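GH18 chiitnase (Pseudoalteromonas aurantia, PDB 6K7Z) hydrolyses chitin as an endo-acting chitinase of glycoside hydrolase family 18, built on a TIM barrel. Local coordinates at residues Gln132-Leu137 / Val171-Leu176; Asp149-His154 / Glu180-Asn185; Asp115-Ala120 / Ala155-Tyr160. One frame throughout, in Å; residues are numbered along the deposited sequence.

How the contacts relate
Contacts 2 and 3 are buried, while contact 1 is only partly so and has exposed residues at its edge. Contact 1 packs two outer helices, 130-144 and 169-177, mainly by apolar side chains, with the chain of Glu-172 along one edge. Contact 2 pairs two neighbouring barrel strands and is built from backbone bonds, an aspartate and an indole face. Contact 3 joins the loops that follow strands 111-115 and 151-154, and it relies on water and one hydroxyl pair. The three meet directly. Val-173 of contact 1 packs on Ile-181 of contact 2, Leu-134 packs on Tyr-116 of contact 3, and Asn-185 O lies against Ala-155 CB.

Contact 1 (Gln132-Leu137 / Val171-Leu176); sequences QFLISL and VEVVEL
Leu-134 is the first residue of segment 132-137 to point across to Val-173. Its CB meets Val-173 CG2 at 3.8 Å. The branch CD1 reaches the same methyl at 4.0 Å, so one valine methyl fills the angle between CB and CD1 of the leucine. Before it in the segment, Gln-132 comes only to the margin: its backbone N, 4.4 Å from Glu-172 OE2, is bonded instead to Asp-129 OD1, near the start of helix 130-144.

Ile-135 carries most of the packing. Its CA is the nearest to Val-173 CA, at 5.6 Å. The CA-CB bond does not aim at the other helix, but CG1 stands opposite the carbonyl carbon (chi1 -73°) and CD1 continues in an extended line (chi2 165°). This brings the end of the chain across. CG1 lies 4.0 Å from Val-173 CA, and CD1 touches Leu-176 CB at 3.7 Å. On its other flank CD1 lies 3.9 Å from Glu-172 OE2. The glutamate chain is stretched out and crosses the isoleucine at about a right angle. Ile-135 is therefore held by Glu-172, Val-173 and Leu-176, all on one side of helix 169-177. The contact is purely one of packing.

The segment axes approach to 9.0 Å and cross at -30°, so both helices run broadly the same way. They are neighbours in the outer layer of the barrel. Leu-134 also touches Ile-114 of strand 111-115 and, on helix 169-177, Tyr-170. Phe-133 packs on Leu-96 of helix 93-106. Segment 132-137 thus lies between helices 93-106 and 169-177, over strand 111-115.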
loop_
_atom_site.group_PDB
_atom_site.type_symbol
_atom_site.label_atom_id
_atom_site.label_comp_id
_atom_site.label_asym_id
_atom_site.label_seq_id
_atom_site.Cartn_x
_atom_site.Cartn_y
_atom_site.Cartn_z
ATOM N N GLN A 132 -10.070 -9.152 -12.232
ATOM C CA GLN A 132 -9.226 -9.849 -13.193
ATOM C C GLN A 132 -8.015 -9.008 -13.579
ATOM O O GLN A 132 -6.938 -9.560 -13.838
ATOM C CB GLN A 132 -10.039 -10.246 -14.425
ATOM C CG GLN A 132 -9.186 -10.913 -15.504
ATOM C CD GLN A 132 -8.514 -12.197 -15.004
ATOM O OE1 GLN A 132 -9.178 -13.098 -14.483
ATOM N NE2 GLN A 132 -7.183 -12.266 -15.138
ATOM N N PHE A 133 -8.165 -7.678 -13.601
ATOM C CA PHE A 133 -7.021 -6.805 -13.843
ATOM C C PHE A 133 -5.967 -6.989 -12.760
ATOM O O PHE A 133 -4.782 -7.196 -13.052
ATOM C CB PHE A 133 -7.478 -5.350 -13.906
ATOM C CG PHE A 133 -6.343 -4.361 -13.860
ATOM C CD1 PHE A 133 -5.426 -4.287 -14.899
ATOM C CD2 PHE A 133 -6.198 -3.495 -12.785
ATOM C CE1 PHE A 133 -4.387 -3.375 -14.864
ATOM C CE2 PHE A 133 -5.158 -2.577 -12.733
ATOM C CZ PHE A 133 -4.244 -2.515 -13.775
ATOM N N LEU A 134 -6.387 -6.921 -11.498
ATOM C CA LEU A 134 -5.439 -7.075 -10.404
ATOM C C LEU A 134 -4.851 -8.478 -10.373
ATOM O O LEU A 134 -3.667 -8.654 -10.074
ATOM C CB LEU A 134 -6.130 -6.740 -9.095
ATOM C CG LEU A 134 -6.524 -5.272 -9.027
ATOM C CD1 LEU A 134 -7.420 -5.070 -7.821
ATOM C CD2 LEU A 134 -5.287 -4.398 -8.917
ATOM N N ILE A 135 -5.660 -9.487 -10.681
ATOM C CA ILE A 135 -5.146 -10.855 -10.745
ATOM C C ILE A 135 -4.079 -10.976 -11.827
ATOM O O ILE A 135 -2.976 -11.474 -11.580
ATOM C CB ILE A 135 -6.302 -11.840 -10.976
ATOM C CG1 ILE A 135 -7.125 -11.957 -9.694
ATOM C CG2 ILE A 135 -5.790 -13.203 -11.472
ATOM C CD1 ILE A 135 -8.475 -12.600 -9.895
ATOM N N SER A 136 -4.391 -10.523 -13.038
ATOM C CA SER A 136 -3.425 -10.621 -14.136
ATOM C C SER A 136 -2.194 -9.762 -13.881
ATOM O O SER A 136 -1.062 -10.198 -14.124
ATOM C CB SER A 136 -4.086 -10.225 -15.457
ATOM O OG SER A 136 -3.116 -10.213 -16.502
ATOM N N LEU A 137 -2.389 -8.521 -13.423
ATOM C CA LEU A 137 -1.240 -7.672 -13.130
ATOM C C LEU A 137 -0.337 -8.308 -12.076
ATOM O O LEU A 137 0.891 -8.312 -12.224
ATOM C CB LEU A 137 -1.700 -6.288 -12.674
ATOM C CG LEU A 137 -0.559 -5.341 -12.297
ATOM C CD1 LEU A 137 0.353 -5.078 -13.491
ATOM C CD2 LEU A 137 -1.096 -4.028 -11.704
ATOM N N VAL A 171 -11.560 -9.920 -2.473
ATOM C CA VAL A 171 -11.845 -11.311 -2.122
ATOM C C VAL A 171 -11.479 -12.215 -3.291
ATOM O O VAL A 171 -10.747 -13.199 -3.138
ATOM C CB VAL A 171 -13.323 -11.484 -1.725
ATOM C CG1 VAL A 171 -13.673 -12.965 -1.584
ATOM C CG2 VAL A 171 -13.605 -10.760 -0.419
ATOM N N GLU A 172 -11.967 -11.872 -4.482
ATOM C CA GLU A 172 -11.585 -12.614 -5.676
ATOM C C GLU A 172 -10.082 -12.560 -5.890
ATOM O O GLU A 172 -9.457 -13.576 -6.214
ATOM C CB GLU A 172 -12.321 -12.063 -6.899
ATOM C CG GLU A 172 -12.040 -12.828 -8.191
ATOM C CD GLU A 172 -12.807 -12.284 -9.403
ATOM O OE1 GLU A 172 -13.874 -11.655 -9.222
ATOM O OE2 GLU A 172 -12.333 -12.496 -10.544
ATOM N N VAL A 173 -9.475 -11.387 -5.698
ATOM C CA VAL A 173 -8.035 -11.265 -5.907
ATOM C C VAL A 173 -7.275 -12.243 -5.013
ATOM O O VAL A 173 -6.461 -13.042 -5.495
ATOM C CB VAL A 173 -7.575 -9.813 -5.680
ATOM C CG1 VAL A 173 -6.058 -9.731 -5.708
ATOM C CG2 VAL A 173 -8.166 -8.894 -6.748
ATOM N N VAL A 174 -7.521 -12.200 -3.698
ATOM C CA VAL A 174 -6.704 -13.040 -2.822
ATOM C C VAL A 174 -7.011 -14.513 -3.051
ATOM O O VAL A 174 -6.124 -15.364 -2.913
ATOM C CB VAL A 174 -6.862 -12.662 -1.334
ATOM C CG1 VAL A 174 -6.402 -11.228 -1.080
ATOM C CG2 VAL A 174 -8.297 -12.879 -0.845
ATOM N N GLU A 175 -8.245 -14.838 -3.433
ATOM C CA GLU A 175 -8.578 -16.231 -3.707
ATOM C C GLU A 175 -7.795 -16.790 -4.885
ATOM O O GLU A 175 -7.433 -17.969 -4.874
ATOM C CB GLU A 175 -10.072 -16.357 -3.956
ATOM C CG GLU A 175 -10.848 -16.397 -2.651
ATOM C CD GLU A 175 -12.327 -16.212 -2.840
ATOM O OE1 GLU A 175 -12.761 -15.818 -3.945
ATOM O OE2 GLU A 175 -13.053 -16.453 -1.867
ATOM N N LEU A 176 -7.509 -15.970 -5.893
ATOM C CA LEU A 176 -6.816 -16.446 -7.086
ATOM C C LEU A 176 -5.303 -16.284 -7.030
ATOM O O LEU A 176 -4.586 -17.153 -7.538
ATOM C CB LEU A 176 -7.355 -15.735 -8.329
ATOM C CG LEU A 176 -8.534 -16.424 -9.038
ATOM C CD1 LEU A 176 -8.128 -17.825 -9.488
ATOM C CD2 LEU A 176 -9.767 -16.483 -8.158
#

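Contact 2 (Asp149-His154 / Glu180-Asn185); sequences DYIISH and EIDWLN
Asp-182 grips Ile-152 from both ends. Its OD2 accepts a hydrogen bond from Ile-152 N at 2.8 Å, on the anti side and 19° out of the carboxylate plane. Its own N donates to Ile-152 O at 2.9 Å. Farther along, the strands pair in parallel: His-154 N donates to Trp-183 O at 3.3 Å, and Asn-185 N to His-154 O at 2.7 Å. Trp-183 N is buried without a partner.

One face of the Trp-183 indole rests on Ile-151 and Ser-153. Ile-151 CG2 sits 3.9 Å from the centroid of its six-membered ring, and Ser-153 CB 3.9 Å from that of its five-membered ring, both CH-pi contacts. The ring reaches there because CG stands between N and the carbonyl carbon (chi1 58°). With an alanine here, Ile-151 and Ser-153 would probably lose the surface that covers them, and the water shared by Trp-183 NE1, Ser-153 OG and Asn-185 ND2 would lose a donor. Away from the indole, His-154 CD2 packs obliquely on Ile-181 CD1 at 3.6 Å.

Second-shell residues fix these groups. Arg-142 forms a salt bridge with Asp-182 OD2, and Asp-113 binds Ser-153 OG. Tyr-170 and Thr-138 hold the two ring nitrogens of His-154. Strands 151-154 and 183-187, linked through helix 169-177, form a beta-alpha-beta crossover of the TIM barrel.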
loop_
_atom_site.group_PDB
_atom_site.type_symbol
_atom_site.label_atom_id
_atom_site.label_comp_id
_atom_site.label_asym_id
_atom_site.label_seq_id
_atom_site.Cartn_x
_atom_site.Cartn_y
_atom_site.Cartn_z
ATOM N N ASP A 149 13.127 -12.213 -3.475
ATOM C CA ASP A 149 13.930 -11.053 -3.727
ATOM C C ASP A 149 13.186 -9.727 -3.843
ATOM O O ASP A 149 13.761 -8.710 -3.621
ATOM C CB ASP A 149 14.625 -11.249 -5.044
ATOM C CG ASP A 149 15.684 -12.386 -5.001
ATOM O OD1 ASP A 149 16.002 -12.860 -3.900
ATOM O OD2 ASP A 149 16.157 -12.791 -6.067
ATOM N N TYR A 150 11.924 -9.798 -4.247
ATOM C CA TYR A 150 11.111 -8.615 -4.486
ATOM C C TYR A 150 9.785 -8.721 -3.749
ATOM O O TYR A 150 9.274 -9.814 -3.488
ATOM C CB TYR A 150 10.832 -8.412 -5.976
ATOM C CG TYR A 150 12.048 -8.057 -6.769
ATOM C CD1 TYR A 150 12.507 -6.757 -6.806
ATOM C CD2 TYR A 150 12.733 -9.018 -7.498
ATOM C CE1 TYR A 150 13.610 -6.414 -7.539
ATOM C CE2 TYR A 150 13.857 -8.681 -8.230
ATOM C CZ TYR A 150 14.286 -7.377 -8.244
ATOM O OH TYR A 150 15.397 -7.015 -8.968
ATOM N N ILE A 151 9.220 -7.555 -3.455
ATOM C CA ILE A 151 7.959 -7.424 -2.736
ATOM C C ILE A 151 6.897 -6.939 -3.705
ATOM O O ILE A 151 7.147 -6.037 -4.516
ATOM C CB ILE A 151 8.097 -6.441 -1.555
ATOM C CG1 ILE A 151 9.122 -6.954 -0.546
ATOM C CG2 ILE A 151 6.744 -6.204 -0.876
ATOM C CD1 ILE A 151 8.640 -8.139 0.248
ATOM N N ILE A 152 5.706 -7.525 -3.613
ATOM C CA ILE A 152 4.508 -7.002 -4.261
ATOM C C ILE A 152 3.458 -6.883 -3.171
ATOM O O ILE A 152 3.017 -7.895 -2.615
ATOM C CB ILE A 152 4.000 -7.894 -5.403
ATOM C CG1 ILE A 152 5.061 -8.022 -6.496
ATOM C CG2 ILE A 152 2.722 -7.306 -6.002
ATOM C CD1 ILE A 152 4.642 -8.949 -7.638
ATOM N N SER A 153 3.083 -5.656 -2.838
ATOM C CA SER A 153 1.971 -5.418 -1.933
ATOM C C SER A 153 0.841 -4.748 -2.697
ATOM O O SER A 153 1.027 -4.258 -3.817
ATOM C CB SER A 153 2.412 -4.556 -0.740
ATOM O OG SER A 153 2.906 -3.297 -1.154
ATOM N N HIS A 154 -0.355 -4.795 -2.108
ATOM C CA HIS A 154 -1.517 -4.024 -2.539
ATOM C C HIS A 154 -2.008 -3.217 -1.346
ATOM O O HIS A 154 -1.676 -3.530 -0.205
ATOM C CB HIS A 154 -2.670 -4.912 -3.037
ATOM C CG HIS A 154 -2.375 -5.668 -4.292
ATOM N ND1 HIS A 154 -3.115 -5.504 -5.441
ATOM C CD2 HIS A 154 -1.448 -6.613 -4.567
ATOM C CE1 HIS A 154 -2.653 -6.318 -6.376
ATOM N NE2 HIS A 154 -1.635 -6.992 -5.874
ATOM N N GLU A 180 0.762 -15.063 -4.205
ATOM C CA GLU A 180 1.804 -14.299 -4.872
ATOM C C GLU A 180 1.960 -12.886 -4.323
ATOM O O GLU A 180 2.835 -12.148 -4.785
ATOM C CB GLU A 180 1.520 -14.242 -6.373
ATOM C CG GLU A 180 1.527 -15.624 -7.016
ATOM C CD GLU A 180 1.295 -15.585 -8.503
ATOM O OE1 GLU A 180 1.359 -14.489 -9.101
ATOM O OE2 GLU A 180 1.047 -16.662 -9.081
ATOM N N ILE A 181 1.126 -12.491 -3.374
ATOM C CA ILE A 181 1.153 -11.155 -2.784
ATOM C C ILE A 181 1.830 -11.253 -1.428
ATOM O O ILE A 181 1.509 -12.147 -0.629
ATOM C CB ILE A 181 -0.276 -10.597 -2.646
ATOM C CG1 ILE A 181 -0.904 -10.396 -4.026
ATOM C CG2 ILE A 181 -0.297 -9.318 -1.785
ATOM C CD1 ILE A 181 -2.380 -10.029 -3.981
ATOM N N ASP A 182 2.745 -10.330 -1.145
ATOM C CA ASP A 182 3.428 -10.396 0.141
ATOM C C ASP A 182 2.544 -9.916 1.283
ATOM O O ASP A 182 2.504 -10.554 2.342
ATOM C CB ASP A 182 4.731 -9.606 0.081
ATOM C CG ASP A 182 5.754 -10.268 -0.828
ATOM O OD1 ASP A 182 6.429 -11.210 -0.376
ATOM O OD2 ASP A 182 5.864 -9.856 -1.984
ATOM N N TRP A 183 1.819 -8.813 1.101
ATOM C CA TRP A 183 0.880 -8.372 2.129
ATOM C C TRP A 183 -0.057 -7.323 1.547
ATOM O O TRP A 183 0.157 -6.800 0.451
ATOM C CB TRP A 183 1.593 -7.814 3.362
ATOM C CG TRP A 183 2.500 -6.659 3.085
ATOM C CD1 TRP A 183 2.138 -5.345 2.931
ATOM C CD2 TRP A 183 3.922 -6.701 2.957
ATOM N NE1 TRP A 183 3.250 -4.579 2.698
ATOM C CE2 TRP A 183 4.358 -5.386 2.705
ATOM C CE3 TRP A 183 4.874 -7.724 3.028
ATOM C CZ2 TRP A 183 5.700 -5.068 2.530
ATOM C CZ3 TRP A 183 6.209 -7.403 2.851
ATOM C CH2 TRP A 183 6.609 -6.092 2.595
ATOM N N LEU A 184 -1.101 -7.028 2.311
ATOM C CA LEU A 184 -2.091 -6.012 1.983
ATOM C C LEU A 184 -1.959 -4.870 2.975
ATOM O O LEU A 184 -1.992 -5.102 4.186
ATOM C CB LEU A 184 -3.508 -6.577 2.073
ATOM C CG LEU A 184 -3.861 -7.801 1.238
ATOM C CD1 LEU A 184 -5.320 -8.202 1.509
ATOM C CD2 LEU A 184 -3.625 -7.512 -0.255
ATOM N N ASN A 185 -1.825 -3.646 2.466
ATOM C CA ASN A 185 -1.851 -2.449 3.316
ATOM C C ASN A 185 -3.300 -1.981 3.379
ATOM O O ASN A 185 -3.742 -1.195 2.542
ATOM C CB ASN A 185 -0.951 -1.358 2.746
ATOM C CG ASN A 185 0.521 -1.760 2.706
ATOM O OD1 ASN A 185 1.075 -2.249 3.692
ATOM N ND2 ASN A 185 1.161 -1.541 1.557
HETATM O O HOH W 1 8.430 -11.815 -1.794
HETATM O O HOH W 2 4.125 -2.004 1.175
#

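Contact 3 (Asp115-Ala120 / Ala155-Tyr160); sequences DYEDTA and APQPPY
The two loops lie closest at Asp-115 and Ala-155, whose CA atoms are 4.8 Å apart, and they spread to 8.0 Å between Thr-119 CA and Tyr-160 CA. At the narrow end, Asp-115 OD1 rests 3.8 Å from Ala-155 CB.

Tyr-160 spans the wider end with the edge of its ring. Its OH forms a hydrogen bond with Thr-119 OG1 at 2.8 Å, and either hydroxyl could be the donor. OG1 lies in the plane of the ring. Tyr-116 O also lies in that plane, 3.5 Å from Tyr-160 CE2. The ring plane nearly contains the CA-CB bond (chi2 -4°), consistent with the edge facing segment 115-120. Gln-157 CB sits over the centre of one ring face. Beyond the ring tip, Tyr-160 OH comes within 3.2 Å of Glu-117 C. The chain bends just after this, where Asp-118 is the centre of an inverse gamma turn.

Gln-157 works mainly through water. Its NE2 packs 3.7 Å from Glu-117 CB and donates to two waters. One water bonds to Tyr-116 O and Ala-155 O, and the other to Glu-117 O. A third water links Tyr-116 O to Ala-155 N, so Tyr-116 O accepts from two waters. Gln-157 OE1 is held by Asn-191, which fixes the amide.

Asp-115 to Glu-117 close a sequence that fits the DXXDXDXE signature of family 18, whose final glutamate is the proton donor in relatives. Glu-117 OE2 is bonded to Gln-187 of strand 183-187, the strand beyond 151-154. The loops leave the C-terminal ends of neighbouring strands 111-115 and 151-154, the end where TIM barrels carry their active sites, and lead on to helices 130-144 and 169-177.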
loop_
_atom_site.group_PDB
_atom_site.type_symbol
_atom_site.label_atom_id
_atom_site.label_comp_id
_atom_site.label_asym_id
_atom_site.label_seq_id
_atom_site.Cartn_x
_atom_site.Cartn_y
_atom_site.Cartn_z
ATOM N N ASP A 115 -1.344 0.468 -5.235
ATOM C CA ASP A 115 -2.320 1.253 -4.485
ATOM C C ASP A 115 -3.507 1.532 -5.400
ATOM O O ASP A 115 -3.668 2.618 -5.960
ATOM C CB ASP A 115 -1.677 2.529 -3.961
ATOM C CG ASP A 115 -2.597 3.326 -3.044
ATOM O OD1 ASP A 115 -3.756 2.913 -2.825
ATOM O OD2 ASP A 115 -2.158 4.376 -2.526
ATOM N N TYR A 116 -4.357 0.521 -5.534
ATOM C CA TYR A 116 -5.471 0.519 -6.477
ATOM C C TYR A 116 -6.756 0.921 -5.757
ATOM O O TYR A 116 -7.159 0.264 -4.792
ATOM C CB TYR A 116 -5.605 -0.869 -7.095
ATOM C CG TYR A 116 -6.756 -1.059 -8.046
ATOM C CD1 TYR A 116 -6.605 -0.801 -9.392
ATOM C CD2 TYR A 116 -7.988 -1.538 -7.598
ATOM C CE1 TYR A 116 -7.649 -0.999 -10.280
ATOM C CE2 TYR A 116 -9.046 -1.742 -8.483
ATOM C CZ TYR A 116 -8.862 -1.474 -9.826
ATOM O OH TYR A 116 -9.888 -1.673 -10.730
ATOM N N GLU A 117 -7.409 1.989 -6.243
ATOM C CA GLU A 117 -8.581 2.551 -5.570
ATOM C C GLU A 117 -9.790 2.691 -6.503
ATOM O O GLU A 117 -10.730 3.429 -6.190
ATOM C CB GLU A 117 -8.221 3.907 -4.947
ATOM C CG GLU A 117 -6.849 3.918 -4.234
ATOM C CD GLU A 117 -6.713 5.023 -3.175
ATOM O OE1 GLU A 117 -7.552 5.938 -3.166
ATOM O OE2 GLU A 117 -5.776 4.966 -2.345
ATOM N N ASP A 118 -9.803 1.994 -7.642
ATOM C CA ASP A 118 -10.876 2.158 -8.631
ATOM C C ASP A 118 -12.045 1.249 -8.254
ATOM O O ASP A 118 -12.281 0.186 -8.835
ATOM C CB ASP A 118 -10.364 1.876 -10.039
ATOM C CG ASP A 118 -11.400 2.198 -11.110
ATOM O OD1 ASP A 118 -12.430 2.833 -10.785
ATOM O OD2 ASP A 118 -11.191 1.808 -12.266
ATOM N N THR A 119 -12.804 1.703 -7.254
ATOM C CA THR A 119 -13.881 0.899 -6.691
ATOM C C THR A 119 -14.924 0.530 -7.743
ATOM O O THR A 119 -15.484 -0.577 -7.714
ATOM C CB THR A 119 -14.522 1.675 -5.543
ATOM O OG1 THR A 119 -13.503 2.022 -4.595
ATOM C CG2 THR A 119 -15.610 0.854 -4.863
ATOM N N ALA A 120 -15.206 1.445 -8.675
ATOM C CA ALA A 120 -16.251 1.189 -9.661
ATOM C C ALA A 120 -15.938 -0.013 -10.540
ATOM O O ALA A 120 -16.855 -0.581 -11.137
ATOM C CB ALA A 120 -16.471 2.418 -10.543
ATOM N N ALA A 155 -2.847 -2.211 -1.601
ATOM C CA ALA A 155 -3.332 -1.313 -0.543
ATOM C C ALA A 155 -4.850 -1.179 -0.601
ATOM O O ALA A 155 -5.384 -0.088 -0.846
ATOM C CB ALA A 155 -2.660 0.058 -0.633
ATOM N N PRO A 156 -5.577 -2.268 -0.357
ATOM C CA PRO A 156 -7.034 -2.226 -0.486
ATOM C C PRO A 156 -7.707 -1.479 0.653
ATOM O O PRO A 156 -7.181 -1.337 1.760
ATOM C CB PRO A 156 -7.428 -3.703 -0.464
ATOM C CG PRO A 156 -6.366 -4.338 0.365
ATOM C CD PRO A 156 -5.106 -3.617 0.007
ATOM N N GLN A 157 -8.887 -1.021 0.365
ATOM C CA GLN A 157 -9.787 -0.471 1.364
ATOM C C GLN A 157 -10.707 -1.566 1.894
ATOM O O GLN A 157 -10.907 -2.588 1.232
ATOM C CB GLN A 157 -10.586 0.672 0.754
ATOM C CG GLN A 157 -9.678 1.829 0.364
ATOM C CD GLN A 157 -10.334 2.782 -0.596
ATOM O OE1 GLN A 157 -11.281 3.488 -0.241
ATOM N NE2 GLN A 157 -9.837 2.809 -1.825
ATOM N N PRO A 158 -11.248 -1.398 3.100
ATOM C CA PRO A 158 -11.965 -2.495 3.761
ATOM C C PRO A 158 -13.096 -3.070 2.918
ATOM O O PRO A 158 -13.260 -4.296 2.895
ATOM C CB PRO A 158 -12.494 -1.845 5.050
ATOM C CG PRO A 158 -11.436 -0.839 5.389
ATOM C CD PRO A 158 -10.980 -0.286 4.037
ATOM N N PRO A 159 -13.907 -2.253 2.224
ATOM C CA PRO A 159 -15.006 -2.864 1.447
ATOM C C PRO A 159 -14.524 -3.870 0.421
ATOM O O PRO A 159 -15.263 -4.803 0.078
ATOM C CB PRO A 159 -15.685 -1.662 0.779
ATOM C CG PRO A 159 -15.406 -0.520 1.693
ATOM C CD PRO A 159 -14.005 -0.777 2.202
ATOM N N TYR A 160 -13.290 -3.716 -0.060
ATOM C CA TYR A 160 -12.749 -4.630 -1.057
ATOM C C TYR A 160 -12.598 -6.048 -0.525
ATOM O O TYR A 160 -12.504 -6.988 -1.327
ATOM C CB TYR A 160 -11.385 -4.147 -1.531
ATOM C CG TYR A 160 -11.334 -2.804 -2.236
ATOM C CD1 TYR A 160 -12.487 -2.073 -2.526
ATOM C CD2 TYR A 160 -10.109 -2.263 -2.601
ATOM C CE1 TYR A 160 -12.400 -0.843 -3.181
ATOM C CE2 TYR A 160 -10.018 -1.055 -3.252
ATOM C CZ TYR A 160 -11.156 -0.344 -3.532
ATOM O OH TYR A 160 -11.025 0.859 -4.183
HETATM O O HOH W 3 -7.527 0.922 -2.128
HETATM O O HOH W 4 -5.298 -1.664 -3.628
HETATM O O HOH W 5 -11.435 4.639 -3.710
#